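Local coordinates for alkaline phosphatase (Thermus thermophilus, PDB 7KWD), which is a homodimeric metalloenzyme holding zinc and magnesium ions and, as in its family, probably hydrolyses phosphate monoesters, at residues A328-L342 against Q415-G427. Sequence-based numbering, arbitrary orientation.
Sequences AGRSYLESSQGVDLL and QRDAQKPDRPNIG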
ATOM      1  N   ALA A 328      -5.524  13.032 -10.458  1.00 26.55           N
ATOM      2  CA  ALA A 328      -6.645  13.579 -11.210  1.00 30.67           C
ATOM      3  C   ALA A 328      -6.354  15.018 -11.623  1.00 35.96           C
ATOM      4  O   ALA A 328      -5.892  15.835 -10.818  1.00 29.33           O
ATOM      5  CB  ALA A 328      -7.919  13.527 -10.370  1.00 30.13           C
ATOM      6  N   GLY A 329      -6.635  15.332 -12.881  1.00 33.00           N
ATOM      7  CA  GLY A 329      -6.459  16.676 -13.383  1.00 37.38           C
ATOM      8  C   GLY A 329      -5.090  16.880 -13.995  1.00 33.16           C
ATOM      9  O   GLY A 329      -4.205  16.021 -13.938  1.00 30.90           O
ATOM     10  N   ARG A 330      -4.916  18.053 -14.605  1.00 34.32           N
ATOM     11  CA  ARG A 330      -3.622  18.432 -15.150  1.00 30.79           C
ATOM     12  C   ARG A 330      -2.569  18.384 -14.043  1.00 30.43           C
ATOM     13  O   ARG A 330      -2.721  19.014 -13.001  1.00 29.68           O
ATOM     14  CB  ARG A 330      -3.701  19.841 -15.764  1.00 38.67           C
ATOM     15  CG  ARG A 330      -2.356  20.408 -16.238  1.00 49.35           C
ATOM     16  CD  ARG A 330      -2.436  21.874 -16.734  1.00 58.17           C
ATOM     17  NE  ARG A 330      -2.400  22.871 -15.653  1.00 79.98           N
ATOM     18  CZ  ARG A 330      -1.326  23.166 -14.908  1.00 86.73           C
ATOM     19  NH1 ARG A 330      -0.167  22.537 -15.113  1.00 63.16           N
ATOM     20  NH2 ARG A 330      -1.415  24.092 -13.949  1.00 72.26           N
ATOM     21  N   SER A 331      -1.493  17.645 -14.284  1.00 33.35           N
ATOM     22  CA  SER A 331      -0.412  17.478 -13.298  1.00 34.24           C
ATOM     23  C   SER A 331      -0.914  16.939 -11.954  1.00 33.95           C
ATOM     24  O   SER A 331      -0.273  17.136 -10.926  1.00 32.77           O
ATOM     25  CB  SER A 331       0.338  18.797 -13.079  1.00 36.30           C
ATOM     26  OG  SER A 331       0.865  19.288 -14.288  1.00 36.36           O
ATOM     27  N   TYR A 332      -2.044  16.214 -11.969  1.00 27.17           N
ATOM     28  CA  TYR A 332      -2.679  15.644 -10.765  1.00 32.85           C
ATOM     29  C   TYR A 332      -3.007  16.724  -9.745  1.00 32.15           C
ATOM     30  O   TYR A 332      -3.185  16.455  -8.552  1.00 29.34           O
ATOM     31  CB  TYR A 332      -1.826  14.540 -10.124  1.00 30.50           C
ATOM     32  CG  TYR A 332      -1.538  13.359 -11.016  1.00 31.09           C
ATOM     33  CD1 TYR A 332      -2.331  13.066 -12.117  1.00 30.63           C
ATOM     34  CD2 TYR A 332      -0.463  12.523 -10.744  1.00 30.93           C
ATOM     35  CE1 TYR A 332      -2.058  11.968 -12.906  1.00 29.37           C
ATOM     36  CE2 TYR A 332      -0.176  11.454 -11.530  1.00 30.48           C
ATOM     37  CZ  TYR A 332      -0.982  11.165 -12.611  1.00 32.98           C
ATOM     38  OH  TYR A 332      -0.664  10.061 -13.383  1.00 31.90           O
ATOM     39  N   LEU A 333      -3.187  17.951 -10.221  1.00 31.84           N
ATOM     40  CA  LEU A 333      -3.409  19.048  -9.297  1.00 30.93           C
ATOM     41  C   LEU A 333      -4.782  19.043  -8.685  1.00 25.75           C
ATOM     42  O   LEU A 333      -4.982  19.737  -7.680  1.00 31.74           O
ATOM     43  CB  LEU A 333      -3.182  20.386  -9.982  1.00 31.31           C
ATOM     44  CG  LEU A 333      -1.704  20.729 -10.142  1.00 36.26           C
ATOM     45  CD1 LEU A 333      -1.522  21.964 -11.004  1.00 39.93           C
ATOM     46  CD2 LEU A 333      -1.043  20.958  -8.779  1.00 32.09           C
ATOM     47  N   GLU A 334      -5.721  18.269  -9.221  1.00 27.50           N
ATOM     48  CA  GLU A 334      -7.060  18.239  -8.644  1.00 29.99           C
ATOM     49  C   GLU A 334      -7.303  17.001  -7.781  1.00 27.81           C
ATOM     50  O   GLU A 334      -8.447  16.715  -7.437  1.00 29.29           O
ATOM     51  CB  GLU A 334      -8.130  18.333  -9.745  1.00 36.53           C
ATOM     52  CG  GLU A 334      -8.099  19.643 -10.593  1.00 35.95           C
ATOM     53  CD  GLU A 334      -8.367  20.914  -9.788  1.00 33.65           C
ATOM     54  OE1 GLU A 334      -9.105  20.846  -8.772  1.00 40.37           O
ATOM     55  OE2 GLU A 334      -7.817  21.974 -10.164  1.00 44.14           O
ATOM     56  N   SER A 335      -6.250  16.295  -7.375  1.00 30.76           N
ATOM     57  CA  SER A 335      -6.465  14.982  -6.763  1.00 23.72           C
ATOM     58  C   SER A 335      -7.169  15.060  -5.417  1.00 28.73           C
ATOM     59  O   SER A 335      -7.826  14.085  -5.011  1.00 24.80           O
ATOM     60  CB  SER A 335      -5.124  14.263  -6.602  1.00 25.06           C
ATOM     61  OG  SER A 335      -4.499  14.056  -7.872  1.00 25.59           O
ATOM     62  N   SER A 336      -7.056  16.188  -4.702  1.00 21.59           N
ATOM     63  CA  SER A 336      -7.712  16.269  -3.399  1.00 23.16           C
ATOM     64  C   SER A 336      -9.231  16.424  -3.473  1.00 29.38           C
ATOM     65  O   SER A 336      -9.899  16.282  -2.441  1.00 25.21           O
ATOM     66  CB  SER A 336      -7.145  17.425  -2.576  1.00 29.24           C
ATOM     67  OG  SER A 336      -5.754  17.247  -2.363  1.00 34.61           O
ATOM     68  N   GLN A 337      -9.799  16.683  -4.653  1.00 32.87           N
ATOM     69  CA  GLN A 337     -11.255  16.810  -4.755  1.00 28.85           C
ATOM     70  C   GLN A 337     -11.954  15.546  -4.285  1.00 29.66           C
ATOM     71  O   GLN A 337     -13.016  15.608  -3.657  1.00 26.69           O
ATOM     72  CB  GLN A 337     -11.655  17.120  -6.196  1.00 36.69           C
ATOM     73  CG  GLN A 337     -11.278  18.511  -6.675  1.00 36.07           C
ATOM     74  CD  GLN A 337     -11.842  19.576  -5.767  1.00 37.48           C
ATOM     75  OE1 GLN A 337     -13.054  19.705  -5.626  1.00 35.59           O
ATOM     76  NE2 GLN A 337     -10.960  20.315  -5.114  1.00 38.01           N
ATOM     77  N   GLY A 338     -11.363  14.381  -4.563  1.00 30.98           N
ATOM     78  CA  GLY A 338     -11.990  13.137  -4.149  1.00 27.89           C
ATOM     79  C   GLY A 338     -12.190  13.035  -2.652  1.00 29.84           C
ATOM     80  O   GLY A 338     -13.098  12.348  -2.187  1.00 28.78           O
ATOM     81  N   VAL A 339     -11.319  13.678  -1.881  1.00 30.78           N
ATOM     82  CA  VAL A 339     -11.484  13.712  -0.437  1.00 24.72           C
ATOM     83  C   VAL A 339     -12.683  14.567  -0.073  1.00 27.04           C
ATOM     84  O   VAL A 339     -13.526  14.182   0.745  1.00 25.42           O
ATOM     85  CB  VAL A 339     -10.188  14.232   0.217  1.00 23.73           C
ATOM     86  CG1 VAL A 339     -10.359  14.463   1.700  1.00 28.47           C
ATOM     87  CG2 VAL A 339      -8.996  13.230  -0.055  1.00 29.00           C
ATOM     88  N   ASP A 340     -12.762  15.769  -0.649  1.00 28.01           N
ATOM     89  CA  ASP A 340     -13.927  16.609  -0.407  1.00 28.99           C
ATOM     90  C   ASP A 340     -15.205  15.878  -0.758  1.00 25.62           C
ATOM     91  O   ASP A 340     -16.195  15.950  -0.026  1.00 29.34           O
ATOM     92  CB  ASP A 340     -13.844  17.889  -1.220  1.00 32.67           C
ATOM     93  CG  ASP A 340     -12.638  18.721  -0.890  1.00 32.09           C
ATOM     94  OD1 ASP A 340     -12.155  18.656   0.265  1.00 31.94           O
ATOM     95  OD2 ASP A 340     -12.185  19.441  -1.799  1.00 33.36           O
ATOM     96  N   LEU A 341     -15.195  15.143  -1.863  1.00 26.09           N
ATOM     97  CA  LEU A 341     -16.398  14.493  -2.383  1.00 29.85           C
ATOM     98  C   LEU A 341     -16.892  13.350  -1.498  1.00 35.18           C
ATOM     99  O   LEU A 341     -17.978  12.816  -1.750  1.00 31.45           O
ATOM    100  CB  LEU A 341     -16.102  13.980  -3.794  1.00 28.27           C
ATOM    101  CG  LEU A 341     -16.502  14.731  -5.060  1.00 32.72           C
ATOM    102  CD1 LEU A 341     -17.084  16.076  -4.749  1.00 37.94           C
ATOM    103  CD2 LEU A 341     -15.376  14.852  -6.051  1.00 34.27           C
ATOM    104  N   LEU A 342     -16.139  12.970  -0.466  1.00 27.96           N
ATOM    105  CA  LEU A 342     -16.639  12.001   0.494  1.00 26.22           C
ATOM    106  C   LEU A 342     -17.529  12.636   1.537  1.00 28.16           C
ATOM    107  O   LEU A 342     -18.355  11.933   2.138  1.00 26.74           O
ATOM    108  CB  LEU A 342     -15.477  11.281   1.190  1.00 29.65           C
ATOM    109  CG  LEU A 342     -14.574  10.451   0.288  1.00 28.97           C
ATOM    110  CD1 LEU A 342     -13.680   9.497   1.098  1.00 35.50           C
ATOM    111  CD2 LEU A 342     -15.369   9.623  -0.709  1.00 35.01           C
ATOM    112  N   GLN A 415     -15.557   8.624 -11.534  1.00 35.93           N
ATOM    113  CA  GLN A 415     -15.171   9.912 -12.082  1.00 32.77           C
ATOM    114  C   GLN A 415     -15.347   9.949 -13.588  1.00 31.76           C
ATOM    115  O   GLN A 415     -14.915   9.039 -14.306  1.00 32.60           O
ATOM    116  CB  GLN A 415     -13.702  10.186 -11.733  1.00 32.91           C
ATOM    117  CG  GLN A 415     -13.185  11.608 -12.041  1.00 39.64           C
ATOM    118  CD  GLN A 415     -11.658  11.692 -12.083  1.00 36.61           C
ATOM    119  OE1 GLN A 415     -10.952  10.839 -11.527  1.00 31.42           O
ATOM    120  NE2 GLN A 415     -11.141  12.715 -12.749  1.00 29.15           N
ATOM    121  N   ARG A 416     -15.976  11.016 -14.064  1.00 30.99           N
ATOM    122  CA  ARG A 416     -16.148  11.258 -15.496  1.00 35.41           C
ATOM    123  C   ARG A 416     -15.411  12.500 -15.981  1.00 35.00           C
ATOM    124  O   ARG A 416     -14.958  12.538 -17.126  1.00 37.70           O
ATOM    125  CB  ARG A 416     -17.640  11.421 -15.836  1.00 36.06           C
ATOM    126  CG  ARG A 416     -18.513  10.241 -15.515  1.00 38.90           C
ATOM    127  CD  ARG A 416     -19.975  10.631 -15.651  1.00 43.80           C
ATOM    128  NE  ARG A 416     -20.331  11.628 -14.641  1.00 50.50           N
ATOM    129  CZ  ARG A 416     -21.474  12.313 -14.605  1.00 50.97           C
ATOM    130  NH1 ARG A 416     -22.411  12.131 -15.536  1.00 52.71           N
ATOM    131  NH2 ARG A 416     -21.681  13.182 -13.626  1.00 47.88           N
ATOM    132  N   ASP A 417     -15.271  13.511 -15.137  1.00 36.32           N
ATOM    133  CA  ASP A 417     -14.669  14.781 -15.528  1.00 36.58           C
ATOM    134  C   ASP A 417     -13.169  14.689 -15.284  1.00 38.76           C
ATOM    135  O   ASP A 417     -12.698  14.823 -14.149  1.00 35.10           O
ATOM    136  CB  ASP A 417     -15.316  15.907 -14.728  1.00 37.28           C
ATOM    137  CG  ASP A 417     -14.875  17.278 -15.163  1.00 35.44           C
ATOM    138  OD1 ASP A 417     -13.782  17.433 -15.764  1.00 38.75           O
ATOM    139  OD2 ASP A 417     -15.633  18.217 -14.872  1.00 43.70           O
ATOM    140  N   ALA A 418     -12.412  14.493 -16.363  1.00 32.49           N
ATOM    141  CA  ALA A 418     -10.978  14.300 -16.232  1.00 36.46           C
ATOM    142  C   ALA A 418     -10.239  15.571 -15.833  1.00 39.60           C
ATOM    143  O   ALA A 418      -9.086  15.484 -15.434  1.00 36.97           O
ATOM    144  CB  ALA A 418     -10.408  13.783 -17.549  1.00 38.28           C
ATOM    145  N   GLN A 419     -10.873  16.746 -15.945  1.00 39.89           N
ATOM    146  CA  GLN A 419     -10.195  17.992 -15.609  1.00 46.45           C
ATOM    147  C   GLN A 419     -10.256  18.243 -14.116  1.00 33.78           C
ATOM    148  O   GLN A 419      -9.324  18.810 -13.535  1.00 35.26           O
ATOM    149  CB  GLN A 419     -10.822  19.192 -16.340  1.00 41.00           C
ATOM    150  CG  GLN A 419     -10.735  19.134 -17.864  1.00 58.54           C
ATOM    151  CD  GLN A 419      -9.348  18.735 -18.367  1.00 81.47           C
ATOM    152  OE1 GLN A 419      -9.212  17.915 -19.285  1.00 74.71           O
ATOM    153  NE2 GLN A 419      -8.309  19.314 -17.756  1.00 76.64           N
ATOM    154  N   LYS A 420     -11.367  17.859 -13.503  1.00 34.87           N
ATOM    155  CA  LYS A 420     -11.628  18.046 -12.080  1.00 35.76           C
ATOM    156  C   LYS A 420     -12.649  17.001 -11.647  1.00 34.92           C
ATOM    157  O   LYS A 420     -13.744  16.949 -12.212  1.00 37.93           O
ATOM    158  CB  LYS A 420     -12.129  19.457 -11.811  1.00 38.35           C
ATOM    159  CG  LYS A 420     -11.984  19.897 -10.373  1.00 37.68           C
ATOM    160  CD  LYS A 420     -12.259  21.396 -10.252  1.00 40.40           C
ATOM    161  CE  LYS A 420     -12.182  21.905  -8.818  1.00 38.90           C
ATOM    162  NZ  LYS A 420     -12.723  23.294  -8.681  1.00 52.19           N
ATOM    163  N   PRO A 421     -12.313  16.121 -10.701  1.00 37.24           N
ATOM    164  CA  PRO A 421     -13.258  15.060 -10.322  1.00 38.11           C
ATOM    165  C   PRO A 421     -14.641  15.607 -10.011  1.00 38.79           C
ATOM    166  O   PRO A 421     -14.804  16.534  -9.207  1.00 36.10           O
ATOM    167  CB  PRO A 421     -12.602  14.421  -9.085  1.00 33.65           C
ATOM    168  CG  PRO A 421     -11.146  14.507  -9.378  1.00 33.34           C
ATOM    169  CD  PRO A 421     -10.954  15.846 -10.170  1.00 31.59           C
ATOM    170  N   ASP A 422     -15.641  15.044 -10.696  1.00 38.40           N
ATOM    171  CA  ASP A 422     -17.038  15.255 -10.348  1.00 36.94           C
ATOM    172  C   ASP A 422     -17.537  14.221  -9.363  1.00 34.97           C
ATOM    173  O   ASP A 422     -18.541  14.455  -8.680  1.00 32.28           O
ATOM    174  CB  ASP A 422     -17.919  15.227 -11.601  1.00 34.42           C
ATOM    175  CG  ASP A 422     -17.772  13.936 -12.415  1.00 40.10           C
ATOM    176  OD1 ASP A 422     -16.645  13.384 -12.529  1.00 31.89           O
ATOM    177  OD2 ASP A 422     -18.809  13.494 -12.965  1.00 42.16           O
ATOM    178  N   ARG A 423     -16.870  13.078  -9.300  1.00 36.03           N
ATOM    179  CA  ARG A 423     -17.106  12.031  -8.318  1.00 33.81           C
ATOM    180  C   ARG A 423     -15.749  11.568  -7.828  1.00 32.96           C
ATOM    181  O   ARG A 423     -14.723  11.821  -8.481  1.00 30.73           O
ATOM    182  CB  ARG A 423     -17.915  10.884  -8.930  1.00 36.60           C
ATOM    183  CG  ARG A 423     -19.090  11.379  -9.768  1.00 36.67           C
ATOM    184  CD  ARG A 423     -19.416  10.316 -10.761  1.00 44.78           C
ATOM    185  NE  ARG A 423     -20.735  10.486 -11.344  1.00 49.26           N
ATOM    186  CZ  ARG A 423     -21.214   9.685 -12.285  1.00 40.20           C
ATOM    187  NH1 ARG A 423     -20.464   8.691 -12.739  1.00 34.74           N
ATOM    188  NH2 ARG A 423     -22.429   9.880 -12.775  1.00 46.18           N
ATOM    189  N   PRO A 424     -15.686  10.908  -6.674  1.00 28.24           N
ATOM    190  CA  PRO A 424     -14.383  10.657  -6.050  1.00 27.12           C
ATOM    191  C   PRO A 424     -13.423   9.939  -6.982  1.00 26.52           C
ATOM    192  O   PRO A 424     -13.749   8.896  -7.537  1.00 33.38           O
ATOM    193  CB  PRO A 424     -14.732   9.799  -4.828  1.00 26.42           C
ATOM    194  CG  PRO A 424     -16.141  10.197  -4.467  1.00 30.51           C
ATOM    195  CD  PRO A 424     -16.811  10.446  -5.826  1.00 30.69           C
ATOM    196  N   ASN A 425     -12.224  10.528  -7.152  1.00 25.11           N
ATOM    197  CA  ASN A 425     -11.099   9.885  -7.815  1.00 25.24           C
ATOM    198  C   ASN A 425     -10.405   8.866  -6.897  1.00 28.47           C
ATOM    199  O   ASN A 425      -9.195   8.923  -6.651  1.00 25.85           O
ATOM    200  CB  ASN A 425     -10.112  10.933  -8.311  1.00 22.99           C
ATOM    201  CG  ASN A 425      -9.723  11.929  -7.247  1.00 26.52           C
ATOM    202  OD1 ASN A 425     -10.572  12.575  -6.636  1.00 26.98           O
ATOM    203  ND2 ASN A 425      -8.419  12.058  -7.015  1.00 27.47           N
ATOM    204  N   ILE A 426     -11.197   7.896  -6.433  1.00 26.86           N
ATOM    205  CA  ILE A 426     -10.722   6.735  -5.674  1.00 27.24           C
ATOM    206  C   ILE A 426     -11.095   5.482  -6.469  1.00 32.05           C
ATOM    207  O   ILE A 426     -12.274   5.240  -6.745  1.00 32.20           O
ATOM    208  CB  ILE A 426     -11.332   6.685  -4.259  1.00 25.57           C
ATOM    209  CG1 ILE A 426     -11.168   8.033  -3.569  1.00 22.86           C
ATOM    210  CG2 ILE A 426     -10.666   5.590  -3.417  1.00 31.43           C
ATOM    211  CD1 ILE A 426     -12.057   8.268  -2.390  1.00 26.71           C
ATOM    212  N   GLY A 427     -10.089   4.715  -6.882  1.00 22.82           N
ATOM    213  CA  GLY A 427     -10.307   3.474  -7.583  1.00 33.66           C
ATOM    214  C   GLY A 427      -9.845   2.292  -6.745  1.00 28.49           C
ATOM    215  O   GLY A 427      -9.306   2.462  -5.653  1.00 28.58           O
TER
HETATM  216  O   HOH W   1      -8.493  12.973 -13.995  1.00 33.00           O
HETATM  217  O   HOH W   2      -7.013  19.910 -14.525  1.00 35.01           O
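Asn425 ties the two loops together through its amide, whose ND2 gives Ser335 O a nearly straight hydrogen bond (2.9 Å, 169°) in the carbonyl plane, on a lone pair. With CG between the backbone N and carbonyl carbon (chi1 51°), ND2 also serves Tyr326 O, while OD1 lies 2.9 Å from Gly338 N. OD1 presses equally close on Gly338 CA; a CB there would fall about 2.2 Å from OD1, which suits glycine. Cut back to an alanine, Asn425 would probably leave Ser335 O and Tyr326 O without this donor and open a gap beside Gly338.

Beside the amide lies a largely apolar patch. Ala328 CB rests 3.5 Å from Pro421 CG, Leu341 lays CB against Pro424 CG and CD2 near Pro421 CB, and Leu342 meets Ile426 tip to tip. The rigid prolines offer carbon surface without donors needing partners. Glu334 and Gln337 run across the extended aliphatic chain of Lys420; Glu334 OE1 lies 4.4 Å from Lys420 NZ, too far for a salt bridge.

Gly329 CA makes a C-H...O contact with Ala418 O (3.5 Å); at its phi of 92° a CB would jam against Ala328 O. One water links Gly329 N, the side-chain NE2 of Gln415 and Ala418 O, another Arg330 N and Gln419 O. Ser335 OG, accepting from Ala328 N and donating to Tyr332 O, braces its own loop, and Tyr332 meets His433 of the second subunit edge-to-face. Strand 426-428 pairs antiparallel with strand 310-325, Ile426 packing on helix 51-65 and Leu342 on helix 283-306.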